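Local coordinates for bifunctional purine biosynthetic protein ADE5,7 (Cryptococcus neoformans var. grubii serotype A, PDB 7LVO) that catalyses, through the N-terminal GAR synthetase half present here, the ATP-dependent joining of glycine to phosphoribosylamine, the second step of de novo purine biosynthesis, at residues 159-164 with 231-236; 188-193 with 202-207; 239-244 with 257-262; 295-300 with 318-323; 310-315 with 332-337. All blocks are in the same frame, centred on the assembly; numbering follows the deposited sequence.

In the fold
All five interactions fall within the ATP-grasp part of the chain. Interactions 1 and 2 build one antiparallel sheet, pairing its two outer strands with 229-234 and 188-192, themselves neighbours; both contacts are partly buried and rest mainly on backbone bonds. Interactions 3, 4 and 5 are buried and gather round the second antiparallel sheet. Interaction 3 ties strand 240-248 to a strand of another sheet through one backbone bridge and polar side chains, interaction 4 lays helix 287-307 on strand 315-323 by apolar contact alone, and interaction 5 joins the approach to strand 315-323 with the exit of strand 326-333 through rings, a thioether and one water. The sheet bonds between interactions 3 and 4 make them continuous.

Interaction 1 of 5, residues 159-164 with 231-236; sequences PTAAFR and VVEEYL
Two groups of the 159-164 segment converge on the carbonyl oxygen of Val232: the amide of Arg164 donates to it (N to O 2.9 Å), and the CA-H of Phe163 adds a weaker contact (CA to O 3.1 Å). This is the antiparallel pairing of strand 163-167, an outer strand, with strand 229-234 in a four-stranded antiparallel sheet of the ATP-grasp fold. Val232 N donates to Arg164 O, and Glu234 N donates to Ala162 O at 2.9 Å, so the pairing extends past the start of the strand. Between these bonds lies the non-hydrogen-bonded pair Phe163 and Glu233, whose CB atoms meet at 3.6 Å. Both side chains place CG between the backbone N and the carbonyl carbon (chi1 76° and 63°). From there the ring of Phe163 leads off to Lys150 of helix 146-155. The extended Glu233 sets its carboxylate between two lysines, OE1 paired with Lys150 and OE2 with Lys191; Glu233 and Lys191 belong to the region predicted to bind ATP. Glu234 spans the surface side: its OE1 accepts from a water at 2.7 Å that in turn accepts from Ala162 N, while OE2 bonds to Ser185. Beyond the strand, Leu236 points toward the first segment, its CD1 3.7 Å from Ala161 CB.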
# COMPACT_ATOMS: atom_id res chain seq x y z
N PRO A 159 1.16 -4.72 -20.31
CA PRO A 159 1.03 -6.18 -20.19
C PRO A 159 0.29 -6.60 -18.92
O PRO A 159 0.66 -6.23 -17.80
CB PRO A 159 2.49 -6.67 -20.18
CG PRO A 159 3.30 -5.49 -19.76
CD PRO A 159 2.57 -4.29 -20.32
N THR A 160 -0.77 -7.38 -19.11
CA THR A 160 -1.58 -7.87 -18.00
C THR A 160 -2.27 -9.15 -18.46
O THR A 160 -2.23 -9.52 -19.63
CB THR A 160 -2.60 -6.82 -17.55
OG1 THR A 160 -3.25 -7.26 -16.35
CG2 THR A 160 -3.64 -6.59 -18.63
N ALA A 161 -2.92 -9.82 -17.51
CA ALA A 161 -3.59 -11.08 -17.82
C ALA A 161 -4.83 -10.83 -18.68
O ALA A 161 -5.56 -9.85 -18.49
CB ALA A 161 -3.99 -11.80 -16.53
N ALA A 162 -5.06 -11.73 -19.64
CA ALA A 162 -6.29 -11.69 -20.42
C ALA A 162 -7.49 -11.62 -19.49
O ALA A 162 -7.47 -12.18 -18.39
CB ALA A 162 -6.39 -12.92 -21.32
N PHE A 163 -8.54 -10.93 -19.93
CA PHE A 163 -9.66 -10.64 -19.05
C PHE A 163 -10.89 -10.27 -19.86
O PHE A 163 -10.81 -9.99 -21.06
CB PHE A 163 -9.32 -9.50 -18.08
CG PHE A 163 -9.36 -8.14 -18.73
CD1 PHE A 163 -8.27 -7.65 -19.43
CD2 PHE A 163 -10.50 -7.36 -18.65
CE1 PHE A 163 -8.32 -6.41 -20.03
CE2 PHE A 163 -10.55 -6.11 -19.25
CZ PHE A 163 -9.45 -5.64 -19.93
N ARG A 164 -12.03 -10.25 -19.17
CA ARG A 164 -13.25 -9.65 -19.67
C ARG A 164 -14.06 -9.18 -18.46
O ARG A 164 -14.17 -9.90 -17.46
CB ARG A 164 -14.08 -10.62 -20.52
CG ARG A 164 -13.52 -10.88 -21.91
CD ARG A 164 -13.40 -9.60 -22.75
NE ARG A 164 -14.65 -8.86 -22.85
CZ ARG A 164 -14.87 -7.66 -22.32
NH1 ARG A 164 -13.91 -7.00 -21.69
NH2 ARG A 164 -16.07 -7.11 -22.45
N VAL A 231 -14.51 -8.69 -12.68
CA VAL A 231 -13.45 -8.94 -13.65
C VAL A 231 -13.10 -10.42 -13.60
O VAL A 231 -12.84 -10.97 -12.52
CB VAL A 231 -12.20 -8.08 -13.35
CG1 VAL A 231 -11.03 -8.55 -14.19
CG2 VAL A 231 -12.49 -6.61 -13.60
N VAL A 232 -13.10 -11.07 -14.76
CA VAL A 232 -12.70 -12.46 -14.91
C VAL A 232 -11.44 -12.46 -15.77
O VAL A 232 -11.49 -12.07 -16.94
CB VAL A 232 -13.80 -13.32 -15.54
CG1 VAL A 232 -13.36 -14.76 -15.64
CG2 VAL A 232 -15.09 -13.19 -14.73
N GLU A 233 -10.33 -12.91 -15.19
CA GLU A 233 -9.04 -12.85 -15.88
C GLU A 233 -8.27 -14.14 -15.66
O GLU A 233 -8.57 -14.92 -14.75
CB GLU A 233 -8.21 -11.65 -15.41
CG GLU A 233 -7.83 -11.70 -13.95
CD GLU A 233 -7.02 -10.49 -13.53
OE1 GLU A 233 -7.26 -9.40 -14.07
OE2 GLU A 233 -6.14 -10.65 -12.65
N GLU A 234 -7.26 -14.35 -16.50
CA GLU A 234 -6.48 -15.58 -16.45
C GLU A 234 -5.65 -15.65 -15.18
O GLU A 234 -5.05 -14.66 -14.75
CB GLU A 234 -5.58 -15.67 -17.68
CG GLU A 234 -4.79 -16.97 -17.78
CD GLU A 234 -3.98 -17.06 -19.06
OE1 GLU A 234 -4.00 -16.10 -19.85
OE2 GLU A 234 -3.32 -18.10 -19.27
N TYR A 235 -5.61 -16.84 -14.59
CA TYR A 235 -4.75 -17.09 -13.43
C TYR A 235 -3.32 -17.28 -13.91
O TYR A 235 -3.03 -18.18 -14.70
CB TYR A 235 -5.24 -18.33 -12.67
CG TYR A 235 -4.34 -18.75 -11.54
CD1 TYR A 235 -4.49 -18.23 -10.26
CD2 TYR A 235 -3.33 -19.69 -11.74
CE1 TYR A 235 -3.67 -18.62 -9.22
CE2 TYR A 235 -2.50 -20.08 -10.70
CZ TYR A 235 -2.68 -19.55 -9.45
OH TYR A 235 -1.86 -19.94 -8.41
N LEU A 236 -2.42 -16.42 -13.44
CA LEU A 236 -1.02 -16.47 -13.83
C LEU A 236 -0.17 -17.07 -12.72
O LEU A 236 -0.50 -16.96 -11.53
CB LEU A 236 -0.51 -15.07 -14.18
CG LEU A 236 -1.25 -14.34 -15.30
CD1 LEU A 236 -0.64 -12.96 -15.54
CD2 LEU A 236 -1.25 -15.16 -16.58
O HOH W 1 -2.81 -13.65 -19.80

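Interaction 2 of 5, residues 188-193 with 202-207; sequences SVIKAS and LIPETD
The Pro204 ring meets the start of strand 188-192 with two of its carbons, CD lying 3.4 Å from Ser188 O and CG 4.3 Å from Ile190 CD1. These residues close a beta hairpin of the ATP-grasp fold, in which strand 201-202 forms the outer strand of the sheet. One hydrogen-bonded antiparallel pair defines the register: Leu202 N donates to Ile190 O at 2.8 Å, and Ile190 N returns a bond to Leu202 O at 3.0 Å. Two residues further on, proline has no N-H to give, so Ser188 O faces carbon instead; it is buried here and has no hydrogen-bond partner in the model. The pairing therefore stops, and the chain leaves towards Thr206, the N-cap of helix 207-218. Ile190 and Leu202 share the face covered by Ala213 of that helix. Part of the connection between the strands is not modelled, consistent with the mobile glycine-rich loop that closes over the phosphates of ATP in related enzymes. On the other face, alongside Ile203 and Tyr235, Val189 turns CG1 away from its own N (chi1 -175°), bringing this methyl 3.4 Å from Leu202 O.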
# COMPACT_ATOMS: atom_id res chain seq x y z
N SER A 188 -9.18 -19.53 -13.81
CA SER A 188 -9.68 -18.17 -13.88
C SER A 188 -9.61 -17.52 -12.50
O SER A 188 -9.58 -18.19 -11.47
CB SER A 188 -11.13 -18.13 -14.39
OG SER A 188 -11.22 -18.69 -15.69
N VAL A 189 -9.58 -16.19 -12.51
CA VAL A 189 -9.59 -15.38 -11.29
C VAL A 189 -10.80 -14.46 -11.36
O VAL A 189 -10.96 -13.72 -12.34
CB VAL A 189 -8.29 -14.57 -11.13
CG1 VAL A 189 -8.29 -13.85 -9.79
CG2 VAL A 189 -7.08 -15.48 -11.26
N ILE A 190 -11.64 -14.50 -10.33
CA ILE A 190 -12.85 -13.69 -10.26
C ILE A 190 -12.62 -12.59 -9.24
O ILE A 190 -12.44 -12.87 -8.05
CB ILE A 190 -14.07 -14.55 -9.88
CG1 ILE A 190 -14.28 -15.66 -10.92
CG2 ILE A 190 -15.32 -13.68 -9.77
CD1 ILE A 190 -15.43 -16.59 -10.59
N LYS A 191 -12.63 -11.35 -9.71
CA LYS A 191 -12.36 -10.19 -8.87
C LYS A 191 -13.55 -9.25 -8.86
O LYS A 191 -14.13 -8.96 -9.91
CB LYS A 191 -11.12 -9.43 -9.36
CG LYS A 191 -9.83 -10.23 -9.33
CD LYS A 191 -8.66 -9.38 -9.78
CE LYS A 191 -7.35 -10.15 -9.72
NZ LYS A 191 -6.20 -9.30 -10.15
N ALA A 192 -13.91 -8.77 -7.68
CA ALA A 192 -14.92 -7.73 -7.55
C ALA A 192 -14.29 -6.38 -7.87
O ALA A 192 -13.28 -6.00 -7.27
CB ALA A 192 -15.51 -7.72 -6.14
N SER A 193 -14.89 -5.66 -8.82
CA SER A 193 -14.31 -4.39 -9.26
C SER A 193 -14.13 -3.43 -8.10
O SER A 193 -13.07 -2.82 -7.94
CB SER A 193 -15.19 -3.77 -10.35
OG SER A 193 -16.48 -3.46 -9.84
N LEU A 202 -11.09 -14.10 -5.88
CA LEU A 202 -11.28 -15.53 -5.74
C LEU A 202 -10.49 -16.26 -6.82
O LEU A 202 -10.36 -15.78 -7.95
CB LEU A 202 -12.77 -15.90 -5.84
CG LEU A 202 -13.66 -15.44 -4.69
CD1 LEU A 202 -15.12 -15.76 -4.98
CD2 LEU A 202 -13.21 -16.08 -3.39
N ILE A 203 -9.97 -17.43 -6.47
CA ILE A 203 -9.22 -18.26 -7.40
C ILE A 203 -9.85 -19.65 -7.44
O ILE A 203 -9.30 -20.59 -6.85
CB ILE A 203 -7.74 -18.34 -7.02
CG1 ILE A 203 -7.15 -16.94 -6.86
CG2 ILE A 203 -6.96 -19.13 -8.06
CD1 ILE A 203 -5.69 -16.93 -6.44
N PRO A 204 -10.98 -19.83 -8.11
CA PRO A 204 -11.62 -21.16 -8.16
C PRO A 204 -10.69 -22.19 -8.79
O PRO A 204 -10.25 -22.04 -9.93
CB PRO A 204 -12.87 -20.92 -9.01
CG PRO A 204 -12.56 -19.69 -9.81
CD PRO A 204 -11.71 -18.84 -8.92
N GLU A 205 -10.40 -23.24 -8.02
CA GLU A 205 -9.51 -24.29 -8.51
C GLU A 205 -10.08 -25.01 -9.73
O GLU A 205 -9.32 -25.61 -10.49
CB GLU A 205 -9.22 -25.30 -7.40
CG GLU A 205 -8.51 -24.72 -6.19
CD GLU A 205 -8.00 -25.79 -5.25
OE1 GLU A 205 -8.02 -26.98 -5.63
OE2 GLU A 205 -7.59 -25.44 -4.12
N THR A 206 -11.40 -24.96 -9.92
CA THR A 206 -12.04 -25.58 -11.07
C THR A 206 -13.20 -24.71 -11.52
O THR A 206 -13.55 -23.72 -10.87
CB THR A 206 -12.53 -27.00 -10.76
OG1 THR A 206 -13.52 -26.94 -9.72
CG2 THR A 206 -11.37 -27.88 -10.30
N ASP A 207 -13.81 -25.08 -12.64
CA ASP A 207 -14.94 -24.31 -13.16
C ASP A 207 -16.09 -24.28 -12.17
O ASP A 207 -16.74 -23.25 -11.99
CB ASP A 207 -15.39 -24.88 -14.50
CG ASP A 207 -14.39 -24.63 -15.61
OD1 ASP A 207 -13.25 -24.21 -15.31
OD2 ASP A 207 -14.75 -24.84 -16.79

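Interaction 3 of 5, residues 239-244 with 257-262; sequences PEISVL and AAQDHK
Glu240 and Lys262 reach for each other with extended chains that meet at about a right angle, and a salt bridge forms between OE1 and NZ at 2.7 Å. The lysine approaches from the syn side of OE1, towards the second carboxylate oxygen. Each chain starts with CG beside the backbone N, then runs on straight, which lets the two charged ends meet although their backbones lie apart. Gln259 also begins with CG beside N but twists its amide at chi3 (-83°), so that NE2 donates to Glu240 O at 3.0 Å, with that oxygen 18° out of the amide plane; OE1 bonds to Tyr279. The stem of the same side chain passes obliquely by Ile241, CG lying 3.7 Å from Ile241 CG2. The backbones are joined by a single antiparallel bridge between Ser242 and Ala258, with Ala258 N donating to Ser242 O at 2.7 Å. It links two sheets of the synthetase: strand 240-248 belongs to the ATP-grasp sheet that also holds strand 315-323, whereas strand 259-263 borders a sheet containing strand 377-384. The side chain of Lys262 is about 5 Å from that of Glu331, a predicted magnesium ligand. Ser242 OG bonds to Glu340 and to a water 3.2 Å from OG, which accepts from Asp260 N.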
# COMPACT_ATOMS: atom_id res chain seq x y z
N PRO A 239 6.41 -15.59 -9.30
CA PRO A 239 6.58 -14.76 -8.10
C PRO A 239 6.10 -13.33 -8.34
O PRO A 239 6.08 -12.84 -9.46
CB PRO A 239 8.10 -14.80 -7.85
CG PRO A 239 8.67 -14.98 -9.22
CD PRO A 239 7.69 -15.86 -9.97
N GLU A 240 5.71 -12.68 -7.25
CA GLU A 240 5.20 -11.32 -7.29
C GLU A 240 6.24 -10.36 -6.72
O GLU A 240 7.02 -10.71 -5.83
CB GLU A 240 3.89 -11.20 -6.51
CG GLU A 240 2.77 -12.09 -7.03
CD GLU A 240 1.47 -11.89 -6.28
OE1 GLU A 240 1.26 -10.80 -5.71
OE2 GLU A 240 0.65 -12.83 -6.26
N ILE A 241 6.23 -9.14 -7.25
CA ILE A 241 7.08 -8.07 -6.74
C ILE A 241 6.25 -6.79 -6.66
O ILE A 241 5.27 -6.62 -7.40
CB ILE A 241 8.34 -7.84 -7.61
CG1 ILE A 241 7.95 -7.43 -9.03
CG2 ILE A 241 9.19 -9.10 -7.64
CD1 ILE A 241 9.13 -7.01 -9.89
N SER A 242 6.64 -5.91 -5.75
CA SER A 242 6.00 -4.60 -5.59
C SER A 242 6.97 -3.52 -6.07
O SER A 242 8.13 -3.50 -5.65
CB SER A 242 5.61 -4.36 -4.14
OG SER A 242 4.66 -5.32 -3.69
N VAL A 243 6.48 -2.63 -6.93
CA VAL A 243 7.26 -1.51 -7.43
C VAL A 243 6.53 -0.23 -7.04
O VAL A 243 5.49 0.09 -7.63
CB VAL A 243 7.47 -1.58 -8.95
CG1 VAL A 243 8.28 -0.39 -9.43
CG2 VAL A 243 8.15 -2.89 -9.33
N LEU A 244 7.06 0.49 -6.06
CA LEU A 244 6.53 1.77 -5.63
C LEU A 244 7.30 2.89 -6.30
O LEU A 244 8.54 2.86 -6.36
CB LEU A 244 6.61 1.91 -4.11
CG LEU A 244 5.65 1.04 -3.31
CD1 LEU A 244 6.09 -0.42 -3.34
CD2 LEU A 244 5.56 1.55 -1.87
N ALA A 257 12.61 -2.20 -5.85
CA ALA A 257 11.54 -3.18 -5.91
C ALA A 257 11.49 -3.99 -4.62
O ALA A 257 12.51 -4.27 -3.99
CB ALA A 257 11.73 -4.12 -7.10
N ALA A 258 10.28 -4.35 -4.22
CA ALA A 258 10.05 -5.08 -2.98
C ALA A 258 9.24 -6.34 -3.25
O ALA A 258 8.61 -6.48 -4.30
CB ALA A 258 9.33 -4.21 -1.94
N GLN A 259 9.29 -7.27 -2.30
CA GLN A 259 8.47 -8.47 -2.31
C GLN A 259 7.76 -8.59 -0.97
O GLN A 259 8.37 -8.36 0.08
CB GLN A 259 9.28 -9.73 -2.59
CG GLN A 259 9.65 -9.91 -4.05
CD GLN A 259 10.25 -11.28 -4.33
OE1 GLN A 259 11.45 -11.50 -4.13
NE2 GLN A 259 9.41 -12.21 -4.78
N ASP A 260 6.49 -8.96 -1.00
CA ASP A 260 5.66 -9.09 0.19
C ASP A 260 5.22 -10.53 0.36
O ASP A 260 5.16 -11.31 -0.59
CB ASP A 260 4.43 -8.16 0.09
CG ASP A 260 3.52 -8.27 1.29
OD1 ASP A 260 4.02 -8.27 2.44
OD2 ASP A 260 2.29 -8.36 1.09
N HIS A 261 4.92 -10.89 1.61
CA HIS A 261 4.44 -12.23 1.97
C HIS A 261 2.95 -12.11 2.32
O HIS A 261 2.60 -11.74 3.44
CB HIS A 261 5.23 -12.80 3.14
CG HIS A 261 6.65 -13.12 2.80
ND1 HIS A 261 7.07 -14.37 2.42
CD2 HIS A 261 7.76 -12.34 2.79
CE1 HIS A 261 8.37 -14.36 2.20
NE2 HIS A 261 8.81 -13.13 2.41
N LYS A 262 2.10 -12.44 1.35
CA LYS A 262 0.66 -12.27 1.54
C LYS A 262 0.09 -13.32 2.48
O LYS A 262 -0.83 -13.04 3.26
CB LYS A 262 -0.06 -12.31 0.19
CG LYS A 262 0.26 -11.15 -0.73
CD LYS A 262 -0.45 -11.31 -2.08
CE LYS A 262 -0.22 -10.10 -2.97
NZ LYS A 262 -0.92 -10.23 -4.29
O HOH W 2 5.24 -8.50 -3.70

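Interaction 4 of 5, residues 295-300 with 318-323; sequences KDVLEP and TGFMIT
Val297 holds CG1 opposite its backbone N (chi1 174°), while Phe320 projects its ring from the strand with CG beside N (chi1 -67°), and the two side chains meet head-on, Val297 CG1 3.7 Å from Phe320 CZ. They pack helix 287-307 against strand 315-323 of the antiparallel ATP-grasp sheet; the short segments run nearly antiparallel, at 166°, with their axes 10.7 Å apart. The rim of the Phe320 ring, not its faces, takes the contact: Val297 CG2 is 3.6 Å from CE2, and Val297 CB lies in the ring plane. Leu298 comes in from the next position of the helix, its CD1 also in that plane and 3.7 Å from CZ. The far end of the ring is thus fitted between two branched side chains without any polar bond. Val243 of the adjoining strand touches both Leu298 and Phe320, continuing the apolar layer. Towards the start of the strand, Thr318 turns its methyl to the helix, CG2 standing 4.0 Å from Val297 CG1.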
# COMPACT_ATOMS: atom_id res chain seq x y z
N LYS A 295 9.89 0.72 -18.24
CA LYS A 295 9.66 1.16 -19.62
C LYS A 295 8.34 0.65 -20.19
O LYS A 295 7.75 1.31 -21.05
CB LYS A 295 10.81 0.69 -20.51
CG LYS A 295 12.14 1.38 -20.25
CD LYS A 295 12.04 2.89 -20.45
CE LYS A 295 13.40 3.52 -20.65
NZ LYS A 295 14.01 3.12 -21.95
N ASP A 296 7.88 -0.52 -19.75
CA ASP A 296 6.70 -1.13 -20.33
C ASP A 296 5.43 -0.92 -19.52
O ASP A 296 4.34 -1.17 -20.04
CB ASP A 296 6.92 -2.64 -20.50
CG ASP A 296 8.15 -2.96 -21.34
OD1 ASP A 296 8.77 -2.00 -21.86
OD2 ASP A 296 8.49 -4.15 -21.47
N VAL A 297 5.54 -0.46 -18.27
CA VAL A 297 4.37 -0.31 -17.42
C VAL A 297 4.31 1.08 -16.80
O VAL A 297 3.38 1.85 -17.04
CB VAL A 297 4.35 -1.39 -16.31
CG1 VAL A 297 3.22 -1.15 -15.33
CG2 VAL A 297 4.25 -2.78 -16.93
N LEU A 298 5.31 1.42 -15.98
CA LEU A 298 5.24 2.65 -15.19
C LEU A 298 5.14 3.88 -16.08
O LEU A 298 4.22 4.69 -15.94
CB LEU A 298 6.47 2.74 -14.28
CG LEU A 298 6.37 2.02 -12.94
CD1 LEU A 298 6.01 0.56 -13.13
CD2 LEU A 298 7.68 2.16 -12.17
N GLU A 299 6.07 4.04 -17.01
CA GLU A 299 6.04 5.23 -17.86
C GLU A 299 4.84 5.21 -18.80
O GLU A 299 4.16 6.25 -18.93
CB GLU A 299 7.36 5.36 -18.63
CG GLU A 299 8.53 5.77 -17.73
CD GLU A 299 9.87 5.75 -18.44
OE1 GLU A 299 9.94 5.24 -19.57
OE2 GLU A 299 10.85 6.24 -17.85
N PRO A 300 4.52 4.11 -19.47
CA PRO A 300 3.25 4.08 -20.23
C PRO A 300 2.03 4.34 -19.38
O PRO A 300 1.04 4.90 -19.87
CB PRO A 300 3.23 2.67 -20.83
CG PRO A 300 4.67 2.28 -20.93
CD PRO A 300 5.35 2.92 -19.73
N THR A 318 2.51 -0.49 -8.05
CA THR A 318 2.18 -1.45 -9.09
C THR A 318 2.59 -2.84 -8.62
O THR A 318 3.77 -3.07 -8.32
CB THR A 318 2.87 -1.10 -10.41
OG1 THR A 318 2.59 0.26 -10.74
CG2 THR A 318 2.38 -2.01 -11.52
N GLY A 319 1.62 -3.74 -8.52
CA GLY A 319 1.90 -5.12 -8.17
C GLY A 319 2.11 -5.97 -9.40
O GLY A 319 1.18 -6.15 -10.19
N PHE A 320 3.32 -6.51 -9.55
CA PHE A 320 3.68 -7.31 -10.70
C PHE A 320 3.69 -8.80 -10.35
O PHE A 320 3.86 -9.20 -9.20
CB PHE A 320 5.07 -6.93 -11.23
CG PHE A 320 5.15 -5.57 -11.82
CD1 PHE A 320 5.41 -4.46 -11.02
CD2 PHE A 320 4.98 -5.37 -13.18
CE1 PHE A 320 5.48 -3.20 -11.57
CE2 PHE A 320 5.06 -4.11 -13.73
CZ PHE A 320 5.31 -3.03 -12.92
N MET A 321 3.50 -9.62 -11.38
CA MET A 321 3.85 -11.03 -11.34
C MET A 321 4.88 -11.26 -12.44
O MET A 321 4.61 -10.96 -13.61
CB MET A 321 2.63 -11.94 -11.54
CG MET A 321 3.00 -13.42 -11.56
SD MET A 321 1.59 -14.53 -11.52
CE MET A 321 0.98 -14.26 -9.85
N ILE A 322 6.05 -11.77 -12.06
CA ILE A 322 7.10 -12.09 -13.02
C ILE A 322 6.79 -13.48 -13.56
O ILE A 322 7.10 -14.49 -12.93
CB ILE A 322 8.49 -12.02 -12.40
CG1 ILE A 322 8.71 -10.66 -11.73
CG2 ILE A 322 9.56 -12.28 -13.46
CD1 ILE A 322 8.51 -9.47 -12.64
N THR A 323 6.15 -13.54 -14.72
CA THR A 323 5.83 -14.81 -15.35
C THR A 323 6.99 -15.26 -16.24
O THR A 323 7.97 -14.53 -16.44
CB THR A 323 4.55 -14.71 -16.18
OG1 THR A 323 4.81 -13.98 -17.38
CG2 THR A 323 3.46 -13.99 -15.38

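Interaction 5 of 5, residues 310-315 with 332-337; sequences YPFVGM and YNVRFG
Met315 lies over the Phe336 ring at about a right angle to that side chain, with CG 3.9 Å from the ring centroid and only 14° off its normal, a CH-pi contact. Starting from CG opposite the backbone N (chi1 164°), the chain bends at both later torsions, which keeps the sulfur above the same face at a longer distance, 4.8 Å from the centroid, in a Met-aromatic contact. The curl then lowers the terminal methyl onto the ring's rim, CE to CE1 3.7 Å. Phe312 behaves differently: it offers its edge and not a face, CE2 standing 3.5 Å from Val334 CG1, with Val334 CB in the ring plane. Between the two pairs a water joins the backbones, accepting from Met315 N and donating to Val334 O, each at 2.8 Å. Gly314, whose backbone angles leave no room for a side chain beside the preceding carbonyl O, turns the chain between Phe312 and Met315. The contact thus joins the entry to strand 315-323 with the exit of strand 326-333, next to the predicted magnesium ligand Asn333. Leu244 of strand 240-248 packs on both Met315 and Phe336, while helix 141-144 supplies Leu142 against Val334 and Glu143 as the salt-bridge partner of Arg335.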
# COMPACT_ATOMS: atom_id res chain seq x y z
N TYR A 310 -6.56 12.52 -17.02
CA TYR A 310 -6.54 12.51 -15.56
C TYR A 310 -5.16 12.09 -15.08
O TYR A 310 -4.95 10.96 -14.65
CB TYR A 310 -7.62 11.59 -15.00
CG TYR A 310 -9.01 11.97 -15.47
CD1 TYR A 310 -9.74 12.96 -14.81
CD2 TYR A 310 -9.58 11.36 -16.58
CE1 TYR A 310 -11.00 13.31 -15.24
CE2 TYR A 310 -10.85 11.71 -17.01
CZ TYR A 310 -11.55 12.69 -16.33
OH TYR A 310 -12.81 13.04 -16.76
N PRO A 311 -4.18 12.99 -15.16
CA PRO A 311 -2.82 12.65 -14.72
C PRO A 311 -2.81 12.12 -13.30
O PRO A 311 -3.68 12.45 -12.48
CB PRO A 311 -2.07 13.98 -14.82
CG PRO A 311 -2.84 14.79 -15.82
CD PRO A 311 -4.28 14.38 -15.66
N PHE A 312 -1.82 11.28 -13.00
CA PHE A 312 -1.70 10.63 -11.71
C PHE A 312 -0.63 11.33 -10.88
O PHE A 312 0.53 11.41 -11.31
CB PHE A 312 -1.35 9.15 -11.84
CG PHE A 312 -1.27 8.44 -10.51
CD1 PHE A 312 -0.08 8.42 -9.80
CD2 PHE A 312 -2.38 7.82 -9.96
CE1 PHE A 312 -0.00 7.78 -8.57
CE2 PHE A 312 -2.30 7.17 -8.74
CZ PHE A 312 -1.11 7.16 -8.05
N VAL A 313 -1.01 11.82 -9.71
CA VAL A 313 -0.09 12.43 -8.76
C VAL A 313 -0.15 11.63 -7.47
O VAL A 313 -1.24 11.29 -6.99
CB VAL A 313 -0.44 13.91 -8.51
CG1 VAL A 313 0.55 14.52 -7.52
CG2 VAL A 313 -0.43 14.69 -9.82
N GLY A 314 1.02 11.31 -6.91
CA GLY A 314 1.08 10.58 -5.66
C GLY A 314 1.99 9.37 -5.72
O GLY A 314 3.00 9.38 -6.43
N MET A 315 1.65 8.33 -4.96
CA MET A 315 2.44 7.11 -4.89
C MET A 315 1.74 6.04 -5.73
O MET A 315 0.67 5.55 -5.37
CB MET A 315 2.60 6.65 -3.43
CG MET A 315 3.05 5.20 -3.28
SD MET A 315 4.42 4.75 -4.37
CE MET A 315 5.66 5.96 -3.89
N TYR A 332 -3.17 -2.20 -9.80
CA TYR A 332 -2.64 -0.90 -9.42
C TYR A 332 -3.14 -0.56 -8.01
O TYR A 332 -4.33 -0.73 -7.72
CB TYR A 332 -3.06 0.20 -10.39
CG TYR A 332 -2.39 0.17 -11.74
CD1 TYR A 332 -1.02 0.35 -11.87
CD2 TYR A 332 -3.14 -0.01 -12.90
CE1 TYR A 332 -0.41 0.33 -13.11
CE2 TYR A 332 -2.53 -0.03 -14.14
CZ TYR A 332 -1.17 0.14 -14.24
OH TYR A 332 -0.58 0.12 -15.48
N ASN A 333 -2.24 -0.10 -7.16
CA ASN A 333 -2.58 0.54 -5.90
C ASN A 333 -2.07 1.98 -5.95
O ASN A 333 -0.95 2.23 -6.43
CB ASN A 333 -1.99 -0.20 -4.71
CG ASN A 333 -2.68 -1.54 -4.46
OD1 ASN A 333 -3.37 -2.08 -5.33
ND2 ASN A 333 -2.51 -2.08 -3.26
N VAL A 334 -2.89 2.92 -5.47
CA VAL A 334 -2.62 4.33 -5.69
C VAL A 334 -2.17 5.02 -4.41
O VAL A 334 -2.47 6.20 -4.18
CB VAL A 334 -3.86 5.04 -6.28
CG1 VAL A 334 -4.24 4.43 -7.64
CG2 VAL A 334 -5.03 4.96 -5.30
N ARG A 335 -1.45 4.28 -3.57
CA ARG A 335 -0.93 4.82 -2.33
C ARG A 335 0.18 3.90 -1.83
O ARG A 335 0.41 2.83 -2.38
CB ARG A 335 -2.03 4.97 -1.27
CG ARG A 335 -3.12 3.90 -1.32
CD ARG A 335 -2.56 2.51 -1.14
NE ARG A 335 -3.61 1.48 -1.21
CZ ARG A 335 -3.39 0.18 -1.06
NH1 ARG A 335 -2.19 -0.29 -0.81
NH2 ARG A 335 -4.42 -0.66 -1.16
N PHE A 336 0.87 4.36 -0.79
CA PHE A 336 1.93 3.55 -0.20
C PHE A 336 1.38 2.19 0.24
O PHE A 336 0.20 2.06 0.59
CB PHE A 336 2.57 4.26 0.98
CG PHE A 336 3.56 5.32 0.59
CD1 PHE A 336 4.83 4.96 0.17
CD2 PHE A 336 3.23 6.67 0.64
CE1 PHE A 336 5.75 5.92 -0.20
CE2 PHE A 336 4.15 7.63 0.29
CZ PHE A 336 5.41 7.26 -0.13
N GLY A 337 2.24 1.18 0.20
CA GLY A 337 1.87 -0.17 0.56
C GLY A 337 2.24 -0.50 2.00
O GLY A 337 3.10 0.13 2.61
O HOH W 3 -0.72 8.31 -3.44